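Local coordinates for protein quercetin 2,3-dioxygenase (PDB 1TQ5) that cleaves the flavonoid quercetin with molecular oxygen in vitro, as a metal-dependent bicupin of the pirin family whose physiological role is unknown, at residues M35-L40 with E180-I185; R41-D46 with Y115-M120. All blocks are in the same frame, centred on the assembly; numbering follows the deposited sequence.

Contact 1. Residues M35-L40 with E180-I185; sequences MGFSAL and ERRVWI
The Phe37 ring lies between the side chains of Arg182 and Trp184, and this is where the two segments pack tightly. Phe37 CZ at the end of the ring comes to 3.4 Å from Arg182 CB, and Val183 O approaches the same end obliquely. Nearer the root, CE3 of Trp184 sits over one ring face, 3.9 Å from Phe37 CG; the two ring planes are inclined at 58°. With CG anti to the backbone N (chi1 -165°), the Phe37 ring reaches the strand from a type II' turn, Phe37 to Leu40, closed by a 2.9 Å bond from Leu40 N to Phe37 O. That turn leads into strand 40-48 of the N-terminal cupin domain, while 182-187 is a strand of the C-terminal one, so the contact belongs to the face-to-face bicupin interface. Leu40 adds a CH-pi contact, its CD2 lying 4.2 Å from the centroid of the Trp184 five-membered ring. The packing slackens toward the guanidinium end of Arg182, a partly exposed residue: its extended chain runs past the ring, with NH1 still 4.0 Å from Phe37 CE1, and the guanidinium makes a cation-pi contact with Trp208.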
HETATM    1  N   MSE A  35      10.678  10.625  -3.664  1.00 31.41           N
HETATM    2  CA  MSE A  35      11.411  10.372  -2.430  1.00 31.19           C
HETATM    3  C   MSE A  35      10.459   9.809  -1.378  1.00 31.43           C
HETATM    4  O   MSE A  35      10.857   9.035  -0.507  1.00 32.58           O
HETATM    5  CB  MSE A  35      12.016  11.673  -1.894  1.00 32.85           C
HETATM    6  CG  MSE A  35      13.090  12.309  -2.763  1.00 36.15           C
HETATM    7 SE   MSE A  35      14.589  11.311  -2.947  1.00 28.99          SE
HETATM    8  CE  MSE A  35      14.630  10.390  -1.392  1.00 31.94           C
ATOM      9  N   GLY A  36       9.199  10.215  -1.475  1.00 30.38           N
ATOM     10  CA  GLY A  36       8.177   9.790  -0.535  1.00 28.56           C
ATOM     11  C   GLY A  36       7.061  10.809  -0.639  1.00 29.22           C
ATOM     12  O   GLY A  36       7.322  12.012  -0.624  1.00 32.12           O
ATOM     13  N   PHE A  37       5.819  10.337  -0.735  1.00 26.66           N
ATOM     14  CA  PHE A  37       4.662  11.219  -0.891  1.00 23.48           C
ATOM     15  C   PHE A  37       3.911  11.447   0.417  1.00 21.52           C
ATOM     16  O   PHE A  37       3.095  10.620   0.828  1.00 19.43           O
ATOM     17  CB  PHE A  37       3.723  10.616  -1.942  1.00 22.27           C
ATOM     18  CG  PHE A  37       2.687  11.567  -2.456  1.00 20.11           C
ATOM     19  CD1 PHE A  37       3.043  12.625  -3.279  1.00 24.35           C
ATOM     20  CD2 PHE A  37       1.347  11.390  -2.135  1.00 26.92           C
ATOM     21  CE1 PHE A  37       2.081  13.492  -3.782  1.00 22.60           C
ATOM     22  CE2 PHE A  37       0.377  12.252  -2.633  1.00 22.64           C
ATOM     23  CZ  PHE A  37       0.744  13.305  -3.460  1.00 24.63           C
ATOM     24  N   SER A  38       4.166  12.588   1.053  1.00 23.67           N
ATOM     25  CA  SER A  38       3.548  12.920   2.336  1.00 24.81           C
ATOM     26  C   SER A  38       3.919  11.818   3.332  1.00 23.83           C
ATOM     27  O   SER A  38       5.087  11.440   3.423  1.00 25.80           O
ATOM     28  CB  SER A  38       2.025  13.034   2.198  1.00 24.99           C
ATOM     29  OG  SER A  38       1.429  13.425   3.428  1.00 31.59           O
ATOM     30  N   ALA A  39       2.936  11.296   4.066  1.00 24.27           N
ATOM     31  CA  ALA A  39       3.195  10.235   5.043  1.00 24.44           C
ATOM     32  C   ALA A  39       3.463   8.876   4.380  1.00 25.18           C
ATOM     33  O   ALA A  39       3.896   7.929   5.040  1.00 26.20           O
ATOM     34  CB  ALA A  39       2.024  10.117   6.012  1.00 22.94           C
ATOM     35  N   LEU A  40       3.201   8.781   3.081  1.00 25.24           N
ATOM     36  CA  LEU A  40       3.434   7.536   2.350  1.00 23.12           C
ATOM     37  C   LEU A  40       4.910   7.480   1.977  1.00 21.67           C
ATOM     38  O   LEU A  40       5.376   8.233   1.123  1.00 22.01           O
ATOM     39  CB  LEU A  40       2.564   7.492   1.093  1.00 22.85           C
ATOM     40  CG  LEU A  40       2.568   6.188   0.296  1.00 22.13           C
ATOM     41  CD1 LEU A  40       2.192   5.021   1.204  1.00 20.46           C
ATOM     42  CD2 LEU A  40       1.600   6.311  -0.868  1.00 23.71           C
ATOM     43  N   GLU A 180      -4.917  21.408   1.858  1.00 44.24           N
ATOM     44  CA  GLU A 180      -3.738  21.064   1.091  1.00 41.20           C
ATOM     45  C   GLU A 180      -3.427  19.585   1.202  1.00 37.99           C
ATOM     46  O   GLU A 180      -2.263  19.193   1.267  1.00 39.64           O
ATOM     47  N   ARG A 181      -4.470  18.759   1.220  1.00 34.10           N
ATOM     48  CA  ARG A 181      -4.283  17.320   1.332  1.00 32.74           C
ATOM     49  C   ARG A 181      -3.850  16.724   0.001  1.00 31.97           C
ATOM     50  O   ARG A 181      -4.175  17.247  -1.064  1.00 28.79           O
ATOM     51  CB  ARG A 181      -5.568  16.650   1.839  1.00 31.89           C
ATOM     52  CG  ARG A 181      -5.935  17.072   3.264  1.00 33.13           C
ATOM     53  CD  ARG A 181      -7.107  16.282   3.828  1.00 36.02           C
ATOM     54  NE  ARG A 181      -6.805  14.862   4.003  1.00 32.13           N
ATOM     55  CZ  ARG A 181      -5.934  14.375   4.884  1.00 31.48           C
ATOM     56  NH1 ARG A 181      -5.262  15.191   5.686  1.00 34.73           N
ATOM     57  NH2 ARG A 181      -5.739  13.066   4.966  1.00 32.96           N
ATOM     58  N   ARG A 182      -3.106  15.628   0.073  1.00 30.38           N
ATOM     59  CA  ARG A 182      -2.607  14.978  -1.122  1.00 29.87           C
ATOM     60  C   ARG A 182      -3.178  13.579  -1.286  1.00 28.81           C
ATOM     61  O   ARG A 182      -3.620  12.961  -0.319  1.00 24.12           O
ATOM     62  CB  ARG A 182      -1.084  14.922  -1.069  1.00 32.23           C
ATOM     63  CG  ARG A 182      -0.444  16.287  -0.883  1.00 37.19           C
ATOM     64  CD  ARG A 182       1.001  16.260  -1.309  1.00 40.09           C
ATOM     65  NE  ARG A 182       1.604  17.585  -1.288  1.00 41.83           N
ATOM     66  CZ  ARG A 182       2.814  17.848  -1.761  1.00 43.57           C
ATOM     67  NH1 ARG A 182       3.542  16.873  -2.291  1.00 44.44           N
ATOM     68  NH2 ARG A 182       3.300  19.081  -1.706  1.00 48.90           N
ATOM     69  N   VAL A 183      -3.159  13.084  -2.518  1.00 24.70           N
ATOM     70  CA  VAL A 183      -3.692  11.765  -2.810  1.00 23.13           C
ATOM     71  C   VAL A 183      -2.793  10.927  -3.703  1.00 21.07           C
ATOM     72  O   VAL A 183      -2.248  11.412  -4.695  1.00 21.40           O
ATOM     73  CB  VAL A 183      -5.071  11.864  -3.503  1.00 22.30           C
ATOM     74  CG1 VAL A 183      -5.527  10.490  -3.969  1.00 24.81           C
ATOM     75  CG2 VAL A 183      -6.089  12.460  -2.553  1.00 25.26           C
ATOM     76  N   TRP A 184      -2.634   9.662  -3.333  1.00 18.07           N
ATOM     77  CA  TRP A 184      -1.859   8.749  -4.143  1.00 17.59           C
ATOM     78  C   TRP A 184      -2.782   7.621  -4.535  1.00 16.46           C
ATOM     79  O   TRP A 184      -3.480   7.043  -3.695  1.00 17.53           O
ATOM     80  CB  TRP A 184      -0.666   8.166  -3.394  1.00 15.57           C
ATOM     81  CG  TRP A 184       0.153   7.251  -4.263  1.00 15.20           C
ATOM     82  CD1 TRP A 184      -0.096   5.931  -4.539  1.00 20.13           C
ATOM     83  CD2 TRP A 184       1.338   7.590  -4.991  1.00 15.86           C
ATOM     84  NE1 TRP A 184       0.862   5.431  -5.386  1.00 17.01           N
ATOM     85  CE2 TRP A 184       1.755   6.426  -5.680  1.00 12.48           C
ATOM     86  CE3 TRP A 184       2.092   8.762  -5.127  1.00 18.42           C
ATOM     87  CZ2 TRP A 184       2.897   6.402  -6.492  1.00 15.40           C
ATOM     88  CZ3 TRP A 184       3.229   8.735  -5.937  1.00 12.51           C
ATOM     89  CH2 TRP A 184       3.618   7.562  -6.604  1.00 12.52           C
ATOM     90  N   ILE A 185      -2.816   7.334  -5.824  1.00 17.94           N
ATOM     91  CA  ILE A 185      -3.635   6.247  -6.299  1.00 15.50           C
ATOM     92  C   ILE A 185      -2.716   5.219  -6.929  1.00 12.92           C
ATOM     93  O   ILE A 185      -1.942   5.531  -7.842  1.00 12.08           O
ATOM     94  CB  ILE A 185      -4.662   6.718  -7.335  1.00 19.07           C
ATOM     95  CG1 ILE A 185      -5.672   7.651  -6.658  1.00 19.68           C
ATOM     96  CG2 ILE A 185      -5.346   5.504  -7.965  1.00 17.54           C
ATOM     97  CD1 ILE A 185      -6.714   8.212  -7.585  1.00 32.59           C
TER

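Contact 2. Residues R41-D46 with Y115-M120; sequences RVINDD and YQIWIM
Asn44 and Gln116 form a hydrogen-bonded pair in which each backbone N donates to the other's O. Their strands, 41-46 and 115-119, run antiparallel with axes 4.6 Å apart. Further along, Trp118 N donates to Val42 O, but Trp118 O receives two donors: Arg41 N at 3.0 Å and, weakly, Val42 N at 3.4 Å. Two residues facing one make this a classic beta bulge near the start of the strand.

On the face carrying Val42, Asn44, Gln116 and Trp118, the Val42 side chain can be followed outward. Val42 CB lies 3.5 Å from Trp118 CB and almost as near to CG at the root of the indole. From there both methyls lie over the same face of the indole, with Val42 CG2, anti to the carbonyl carbon, the closer, 3.4 Å above the Trp118 plane and offset toward the rim; Val42 CG1 also comes to 4.0 Å from Gln116 O. The two side chains thus lie alongside and point the same way. Trp118 also meets His59, a metal-binding residue, with the ring planes at roughly a right angle, placing this pair beside the metal site.

The other face carries Ile43, Asp45, Tyr115 and Ile117. Ile43 CG1 and Ile117 CD1 are unusually close at 3.4 Å, whereas Ile43 CG2 approaches Tyr115 CD2 obliquely. Asp45 OD2 lies 3.8 Å from Tyr115 OH, no hydrogen bond, and is instead salt-bridged to Arg10, while OD1 is hydrogen-bonded to His113. Tyr115 OH is hydrogen-bonded to NE2 of Gln186 in the C-terminal domain. Both strands lie inside a seven-stranded antiparallel sheet of the N-terminal cupin domain, with 18-22 flanking 40-48 and 63-70 flanking 112-119.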
ATOM      1  N   ARG A  41       5.645   6.582   2.619  1.00 18.05           N
ATOM      2  CA  ARG A  41       7.073   6.482   2.383  1.00 22.11           C
ATOM      3  C   ARG A  41       7.530   5.331   1.496  1.00 20.35           C
ATOM      4  O   ARG A  41       8.501   5.469   0.755  1.00 20.71           O
ATOM      5  CB  ARG A  41       7.807   6.401   3.730  1.00 22.52           C
ATOM      6  CG  ARG A  41       7.636   7.637   4.621  1.00 33.71           C
ATOM      7  CD  ARG A  41       8.009   8.908   3.872  1.00 42.84           C
ATOM      8  NE  ARG A  41       8.084  10.073   4.745  1.00 56.24           N
ATOM      9  CZ  ARG A  41       9.009  10.248   5.686  1.00 63.17           C
ATOM     10  NH1 ARG A  41       9.947   9.328   5.882  1.00 64.34           N
ATOM     11  NH2 ARG A  41       8.998  11.345   6.433  1.00 61.82           N
ATOM     12  N   VAL A  42       6.833   4.203   1.564  1.00 19.36           N
ATOM     13  CA  VAL A  42       7.225   3.033   0.784  1.00 16.07           C
ATOM     14  C   VAL A  42       6.059   2.256   0.162  1.00 17.14           C
ATOM     15  O   VAL A  42       5.008   2.081   0.781  1.00 14.56           O
ATOM     16  CB  VAL A  42       8.016   2.039   1.675  1.00 18.61           C
ATOM     17  CG1 VAL A  42       8.482   0.847   0.861  1.00 21.28           C
ATOM     18  CG2 VAL A  42       9.204   2.739   2.329  1.00 17.53           C
ATOM     19  N   ILE A  43       6.255   1.821  -1.081  1.00 18.80           N
ATOM     20  CA  ILE A  43       5.295   0.980  -1.793  1.00 17.57           C
ATOM     21  C   ILE A  43       6.151   0.012  -2.582  1.00 16.33           C
ATOM     22  O   ILE A  43       6.702   0.352  -3.638  1.00 16.25           O
ATOM     23  CB  ILE A  43       4.386   1.732  -2.799  1.00 19.85           C
ATOM     24  CG1 ILE A  43       3.276   2.484  -2.072  1.00 19.23           C
ATOM     25  CG2 ILE A  43       3.708   0.718  -3.734  1.00 21.53           C
ATOM     26  CD1 ILE A  43       3.759   3.607  -1.233  1.00 32.59           C
ATOM     27  N   ASN A  44       6.293  -1.191  -2.046  1.00 15.75           N
ATOM     28  CA  ASN A  44       7.072  -2.204  -2.708  1.00 14.65           C
ATOM     29  C   ASN A  44       6.141  -3.288  -3.227  1.00 19.09           C
ATOM     30  O   ASN A  44       5.291  -3.805  -2.501  1.00 17.91           O
ATOM     31  CB  ASN A  44       8.112  -2.802  -1.759  1.00 17.92           C
ATOM     32  CG  ASN A  44       9.238  -1.835  -1.444  1.00 18.51           C
ATOM     33  OD1 ASN A  44       9.480  -0.887  -2.194  1.00 20.60           O
ATOM     34  ND2 ASN A  44       9.942  -2.077  -0.340  1.00 23.96           N
ATOM     35  N   ASP A  45       6.302  -3.589  -4.506  1.00 17.34           N
ATOM     36  CA  ASP A  45       5.521  -4.603  -5.201  1.00 22.44           C
ATOM     37  C   ASP A  45       6.430  -5.829  -5.174  1.00 22.28           C
ATOM     38  O   ASP A  45       7.324  -5.948  -6.011  1.00 23.40           O
ATOM     39  CB  ASP A  45       5.292  -4.134  -6.638  1.00 23.49           C
ATOM     40  CG  ASP A  45       4.349  -5.030  -7.413  1.00 32.60           C
ATOM     41  OD1 ASP A  45       4.380  -6.263  -7.202  1.00 40.60           O
ATOM     42  OD2 ASP A  45       3.593  -4.491  -8.255  1.00 33.24           O
ATOM     43  N   ASP A  46       6.208  -6.727  -4.216  1.00 23.09           N
ATOM     44  CA  ASP A  46       7.061  -7.912  -4.067  1.00 23.94           C
ATOM     45  C   ASP A  46       6.485  -9.251  -4.499  1.00 21.62           C
ATOM     46  O   ASP A  46       5.319  -9.562  -4.258  1.00 22.18           O
ATOM     47  CB  ASP A  46       7.520  -8.078  -2.609  1.00 25.38           C
ATOM     48  CG  ASP A  46       8.172  -6.830  -2.044  1.00 29.18           C
ATOM     49  OD1 ASP A  46       8.811  -6.090  -2.814  1.00 29.69           O
ATOM     50  OD2 ASP A  46       8.055  -6.606  -0.818  1.00 34.43           O
ATOM     51  N   TYR A 115       1.974  -6.334  -1.736  1.00 18.29           N
ATOM     52  CA  TYR A 115       2.379  -4.941  -1.674  1.00 20.85           C
ATOM     53  C   TYR A 115       2.816  -4.720  -0.232  1.00 20.26           C
ATOM     54  O   TYR A 115       2.119  -5.121   0.694  1.00 19.27           O
ATOM     55  CB  TYR A 115       1.214  -3.993  -1.970  1.00 20.15           C
ATOM     56  CG  TYR A 115       1.070  -3.582  -3.417  1.00 24.92           C
ATOM     57  CD1 TYR A 115       0.037  -4.085  -4.206  1.00 35.17           C
ATOM     58  CD2 TYR A 115       1.953  -2.667  -3.993  1.00 31.00           C
ATOM     59  CE1 TYR A 115      -0.117  -3.684  -5.535  1.00 35.38           C
ATOM     60  CE2 TYR A 115       1.809  -2.260  -5.322  1.00 34.62           C
ATOM     61  CZ  TYR A 115       0.769  -2.774  -6.086  1.00 31.11           C
ATOM     62  OH  TYR A 115       0.610  -2.370  -7.396  1.00 30.01           O
ATOM     63  N   GLN A 116       3.979  -4.111  -0.047  1.00 20.80           N
ATOM     64  CA  GLN A 116       4.478  -3.800   1.291  1.00 22.30           C
ATOM     65  C   GLN A 116       4.474  -2.279   1.379  1.00 22.16           C
ATOM     66  O   GLN A 116       5.284  -1.614   0.741  1.00 18.42           O
ATOM     67  CB  GLN A 116       5.895  -4.338   1.488  1.00 25.31           C
ATOM     68  CG  GLN A 116       5.946  -5.790   1.920  1.00 33.48           C
ATOM     69  CD  GLN A 116       5.393  -6.003   3.318  1.00 40.15           C
ATOM     70  OE1 GLN A 116       5.966  -5.541   4.307  1.00 49.57           O
ATOM     71  NE2 GLN A 116       4.274  -6.703   3.405  1.00 41.20           N
ATOM     72  N   ILE A 117       3.552  -1.745   2.171  1.00 21.51           N
ATOM     73  CA  ILE A 117       3.381  -0.303   2.330  1.00 23.18           C
ATOM     74  C   ILE A 117       3.875   0.231   3.679  1.00 23.18           C
ATOM     75  O   ILE A 117       3.552  -0.330   4.721  1.00 22.58           O
ATOM     76  CB  ILE A 117       1.888   0.064   2.193  1.00 23.03           C
ATOM     77  CG1 ILE A 117       1.303  -0.579   0.927  1.00 29.35           C
ATOM     78  CG2 ILE A 117       1.716   1.572   2.184  1.00 27.53           C
ATOM     79  CD1 ILE A 117       1.996  -0.174  -0.349  1.00 32.59           C
ATOM     80  N   TRP A 118       4.641   1.321   3.656  1.00 19.62           N
ATOM     81  CA  TRP A 118       5.142   1.934   4.888  1.00 21.71           C
ATOM     82  C   TRP A 118       4.559   3.329   5.046  1.00 24.82           C
ATOM     83  O   TRP A 118       4.646   4.159   4.138  1.00 24.77           O
ATOM     84  CB  TRP A 118       6.668   2.052   4.880  1.00 19.11           C
ATOM     85  CG  TRP A 118       7.421   0.755   4.995  1.00 21.74           C
ATOM     86  CD1 TRP A 118       6.982  -0.492   4.640  1.00 27.43           C
ATOM     87  CD2 TRP A 118       8.784   0.597   5.402  1.00 27.33           C
ATOM     88  NE1 TRP A 118       7.991  -1.411   4.794  1.00 34.39           N
ATOM     89  CE2 TRP A 118       9.108  -0.770   5.260  1.00 32.17           C
ATOM     90  CE3 TRP A 118       9.767   1.482   5.866  1.00 30.24           C
ATOM     91  CZ2 TRP A 118      10.377  -1.277   5.566  1.00 37.82           C
ATOM     92  CZ3 TRP A 118      11.028   0.979   6.169  1.00 38.55           C
ATOM     93  CH2 TRP A 118      11.321  -0.389   6.017  1.00 39.90           C
ATOM     94  N   ILE A 119       3.967   3.584   6.207  1.00 24.62           N
ATOM     95  CA  ILE A 119       3.372   4.879   6.488  1.00 25.36           C
ATOM     96  C   ILE A 119       3.988   5.478   7.747  1.00 27.49           C
ATOM     97  O   ILE A 119       3.984   4.855   8.807  1.00 24.88           O
ATOM     98  CB  ILE A 119       1.851   4.745   6.661  1.00 24.93           C
ATOM     99  CG1 ILE A 119       1.232   4.324   5.327  1.00 25.92           C
ATOM    100  CG2 ILE A 119       1.244   6.071   7.145  1.00 26.65           C
ATOM    101  CD1 ILE A 119      -0.224   3.949   5.422  1.00 32.59           C
HETATM  102  N   MSE A 120       4.535   6.681   7.625  1.00 29.38           N
HETATM  103  CA  MSE A 120       5.140   7.337   8.776  1.00 31.80           C
HETATM  104  C   MSE A 120       4.074   7.683   9.806  1.00 29.80           C
HETATM  105  O   MSE A 120       3.080   8.322   9.485  1.00 27.57           O
HETATM  106  CB  MSE A 120       5.857   8.622   8.362  1.00 33.50           C
HETATM  107  CG  MSE A 120       6.335   9.434   9.553  1.00 41.86           C
HETATM  108 SE   MSE A 120       7.130  10.980   9.117  1.00 57.90          SE
HETATM  109  CE  MSE A 120       8.864  10.529   9.338  1.00 55.97           C
TER

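From the N terminus the chain passes strand 18-22 and a long loop to 35-40, then runs straight on into 41-46, so the first halves of the two contacts are consecutive. Contact 2 closes first, when 115-120 returns beside 41-46 after 68 intervening residues that include the strands of the metal site. Contact 1 closes only at 180-185, after 139 intervening residues; the smaller loop therefore lies wholly within the larger. Contact 2 ties neighbouring strands within one cupin domain, and contact 1 joins that domain to the other. They touch where Ala39 O probably accepts a hydrogen bond from Met120 N and Leu40 CD1 packs on Ile117 CG2.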